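Long-range contact in histone-lysine N-methyltransferase SETMAR (Homo sapiens, PDB 3BO5), which transfers methyl groups from S-adenosyl-L-methionine to a lysine of histone H3 and, as a SET–mariner transposase fusion, takes part in DNA double-strand break repair: residues N210-P215 with E244-Y249. The protein carries 2 engineered substitutions. Numbering follows the deposited sequence.
With ZN (zinc ion), chain E; SAH (S-adenosyl-L-homocysteine), chain F.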
loop_
_atom_site.group_PDB
_atom_site.type_symbol
_atom_site.label_atom_id
_atom_site.label_comp_id
_atom_site.label_asym_id
_atom_site.label_seq_id
_atom_site.Cartn_x
_atom_site.Cartn_y
_atom_site.Cartn_z
ATOM N N ASN A 210 6.384 -0.344 8.950
ATOM C CA ASN A 210 7.850 -0.307 8.938
ATOM C C ASN A 210 8.460 -1.200 7.867
ATOM O O ASN A 210 7.793 -2.063 7.260
ATOM C CB ASN A 210 8.364 -0.616 10.363
ATOM C CG ASN A 210 8.109 0.527 11.286
ATOM O OD1 ASN A 210 8.316 1.681 10.925
ATOM N ND2 ASN A 210 7.690 0.217 12.522
ATOM N N HIS A 211 9.756 -0.962 7.581
ATOM C CA HIS A 211 10.448 -1.799 6.642
ATOM C C HIS A 211 10.940 -3.074 7.322
ATOM O O HIS A 211 11.332 -3.104 8.449
ATOM C CB HIS A 211 11.768 -1.048 6.291
ATOM C CG HIS A 211 12.730 -1.891 5.553
ATOM N ND1 HIS A 211 12.545 -2.239 4.229
ATOM C CD2 HIS A 211 13.884 -2.490 5.955
ATOM C CE1 HIS A 211 13.547 -3.031 3.848
ATOM N NE2 HIS A 211 14.352 -3.222 4.896
ATOM N N SER A 212 10.971 -4.132 6.554
ATOM C CA SER A 212 11.701 -5.285 6.967
ATOM C C SER A 212 12.470 -5.838 5.803
ATOM O O SER A 212 11.957 -5.812 4.703
ATOM C CB SER A 212 10.732 -6.343 7.465
ATOM O OG SER A 212 11.519 -7.542 7.754
ATOM N N CYS A 213 13.677 -6.393 6.069
ATOM C CA CYS A 213 14.447 -7.068 5.050
ATOM C C CYS A 213 13.820 -8.411 4.670
ATOM O O CYS A 213 14.185 -9.000 3.659
ATOM C CB CYS A 213 15.869 -7.250 5.654
ATOM S SG CYS A 213 16.685 -5.641 5.757
ATOM N N GLU A 214 12.944 -8.897 5.557
ATOM C CA GLU A 214 12.203 -10.136 5.314
ATOM C C GLU A 214 10.784 -9.829 5.707
ATOM O O GLU A 214 10.281 -10.288 6.719
ATOM C CB GLU A 214 12.739 -11.290 6.162
ATOM C CG GLU A 214 14.054 -11.810 5.707
ATOM C CD GLU A 214 14.583 -12.934 6.610
ATOM O OE1 GLU A 214 13.782 -13.539 7.394
ATOM O OE2 GLU A 214 15.813 -13.181 6.519
ATOM N N PRO A 215 10.121 -9.073 4.847
ATOM C CA PRO A 215 8.825 -8.569 5.278
ATOM C C PRO A 215 7.744 -9.576 5.129
ATOM O O PRO A 215 7.908 -10.602 4.480
ATOM C CB PRO A 215 8.583 -7.443 4.279
ATOM C CG PRO A 215 9.267 -7.910 3.034
ATOM C CD PRO A 215 10.526 -8.523 3.533
ATOM N N GLU A 244 3.799 -7.792 13.762
ATOM C CA GLU A 244 3.989 -6.499 13.078
ATOM C C GLU A 244 3.994 -6.678 11.566
ATOM O O GLU A 244 4.500 -7.685 11.035
ATOM C CB GLU A 244 5.311 -5.866 13.444
ATOM C CG GLU A 244 5.565 -4.521 12.687
ATOM C CD GLU A 244 6.760 -3.751 13.228
ATOM O OE1 GLU A 244 7.584 -4.337 14.012
ATOM O OE2 GLU A 244 6.925 -2.550 12.848
ATOM N N LEU A 245 3.349 -5.721 10.887
ATOM C CA LEU A 245 3.188 -5.772 9.414
ATOM C C LEU A 245 4.332 -4.943 8.813
ATOM O O LEU A 245 4.608 -3.832 9.333
ATOM C CB LEU A 245 1.850 -5.146 9.043
ATOM C CG LEU A 245 0.658 -5.938 9.616
ATOM C CD1 LEU A 245 -0.595 -5.108 9.476
ATOM C CD2 LEU A 245 0.480 -7.267 8.883
ATOM N N SER A 246 4.960 -5.462 7.781
ATOM C CA SER A 246 6.122 -4.748 7.192
ATOM C C SER A 246 6.162 -4.956 5.728
ATOM O O SER A 246 5.646 -5.964 5.195
ATOM C CB SER A 246 7.368 -5.295 7.817
ATOM O OG SER A 246 7.515 -6.698 7.573
ATOM N N TYR A 247 6.817 -4.041 5.005
ATOM C CA TYR A 247 7.109 -4.359 3.610
ATOM C C TYR A 247 8.535 -3.874 3.318
ATOM O O TYR A 247 9.162 -3.254 4.184
ATOM C CB TYR A 247 6.166 -3.692 2.604
ATOM C CG TYR A 247 6.107 -2.176 2.452
ATOM C CD1 TYR A 247 6.828 -1.523 1.454
ATOM C CD2 TYR A 247 5.200 -1.398 3.254
ATOM C CE1 TYR A 247 6.655 -0.163 1.230
ATOM C CE2 TYR A 247 5.035 -0.025 3.023
ATOM C CZ TYR A 247 5.782 0.564 2.029
ATOM O OH TYR A 247 5.637 1.891 1.672
ATOM N N ASP A 248 9.015 -4.292 2.148
ATOM C CA ASP A 248 10.395 -3.962 1.817
ATOM C C ASP A 248 10.472 -2.604 1.171
ATOM O O ASP A 248 9.927 -2.416 0.084
ATOM C CB ASP A 248 10.907 -5.030 0.870
ATOM C CG ASP A 248 12.311 -4.750 0.296
ATOM O OD1 ASP A 248 13.003 -3.772 0.670
ATOM O OD2 ASP A 248 12.694 -5.662 -0.521
ATOM N N TYR A 249 11.105 -1.644 1.872
ATOM C CA TYR A 249 11.127 -0.278 1.346
ATOM C C TYR A 249 11.887 -0.189 -0.002
ATOM O O TYR A 249 11.717 0.823 -0.685
ATOM C CB TYR A 249 11.799 0.669 2.340
ATOM C CG TYR A 249 10.943 1.067 3.510
ATOM C CD1 TYR A 249 9.725 0.423 3.783
ATOM C CD2 TYR A 249 11.348 2.112 4.351
ATOM C CE1 TYR A 249 8.967 0.796 4.911
ATOM C CE2 TYR A 249 10.592 2.512 5.438
ATOM C CZ TYR A 249 9.391 1.830 5.709
ATOM O OH TYR A 249 8.701 2.251 6.794
HETATM ZN ZN ZN E . 16.668 -5.197 8.154
HETATM N N SAH F . 8.026 4.361 12.249
HETATM C CA SAH F . 7.230 5.334 11.433
HETATM C CB SAH F . 6.292 4.625 10.427
HETATM C CG SAH F . 7.107 4.186 9.197
HETATM S SD SAH F . 7.678 5.610 8.224
HETATM C C SAH F . 6.451 6.256 12.398
HETATM O O SAH F . 6.680 6.237 13.604
HETATM O OXT SAH F . 5.566 7.020 11.891
HETATM C "C5'" SAH F . 9.417 5.176 8.026
HETATM C "C4'" SAH F . 10.291 5.470 9.243
HETATM O "O4'" SAH F . 10.111 4.481 10.261
HETATM C "C3'" SAH F . 11.761 5.414 8.945
HETATM O "O3'" SAH F . 12.228 6.684 8.410
HETATM C "C2'" SAH F . 12.386 5.097 10.272
HETATM O "O2'" SAH F . 12.313 6.209 11.184
HETATM C "C1'" SAH F . 11.384 4.096 10.814
HETATM N N9 SAH F . 11.629 2.719 10.341
HETATM C C8 SAH F . 10.819 1.934 9.526
HETATM N N7 SAH F . 11.362 0.736 9.420
HETATM C C5 SAH F . 12.484 0.691 10.168
HETATM C C6 SAH F . 13.432 -0.338 10.354
HETATM N N6 SAH F . 13.350 -1.583 9.879
HETATM N N1 SAH F . 14.513 0.011 11.157
HETATM C C2 SAH F . 14.638 1.248 11.708
HETATM N N3 SAH F . 13.725 2.275 11.574
HETATM C C4 SAH F . 12.703 1.950 10.733
HETATM O O HOH W 1 5.009 -1.777 11.028
#
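His-211 and Tyr-249 meet at the heart of the SET-domain pseudoknot, where the short strand 210-211 pairs in parallel with strand 244-247, which continues into the loop at 248-249 beside the bound S-adenosyl-L-homocysteine. CB of His-211 sits over the centre of the Tyr-249 ring, 3.4 Å from its centroid, a CH-pi contact. The imidazole then turns an edge toward that face in an offset edge-to-face pair, the planes 65° apart. With CG anti to the backbone N (chi1 168°), ND1 is brought to the backbone of Tyr-249. There it accepts a nearly straight hydrogen bond (2.8 Å) from Tyr-249 N, which lies in the ring plane. A histidine suits this place because its other nitrogen, NE2, can donate to SG of Cys-213, which binds a zinc ion together with Cys-274, Cys-276 and Cys-281. A leucine here would probably leave the Tyr-249 N-H and the zinc thiolate without these partners. The backbone of His-211 meanwhile reads the adenine of S-adenosyl-L-homocysteine: its N donates to N7, and its O accepts from N6 at 2.9 Å.

Around this core, the backbone bonds Tyr-247 N to Asn-210 O and Ser-212 N to Tyr-247 O hold the chains together. Asn-210, whose amide can donate from ND2, reaches OE2 of Glu-244 (2.9 Å), the amide and carboxylate planes steeply turned against each other; OE1 of this glutamate forms a salt bridge with Lys-136. Compact Ser-246 lets Ser-212 and Pro-215 pack close, and Tyr-249 OH, hydrogen-bonded to Leu-209 O, lies 3.3 Å from C5' of S-adenosyl-L-homocysteine.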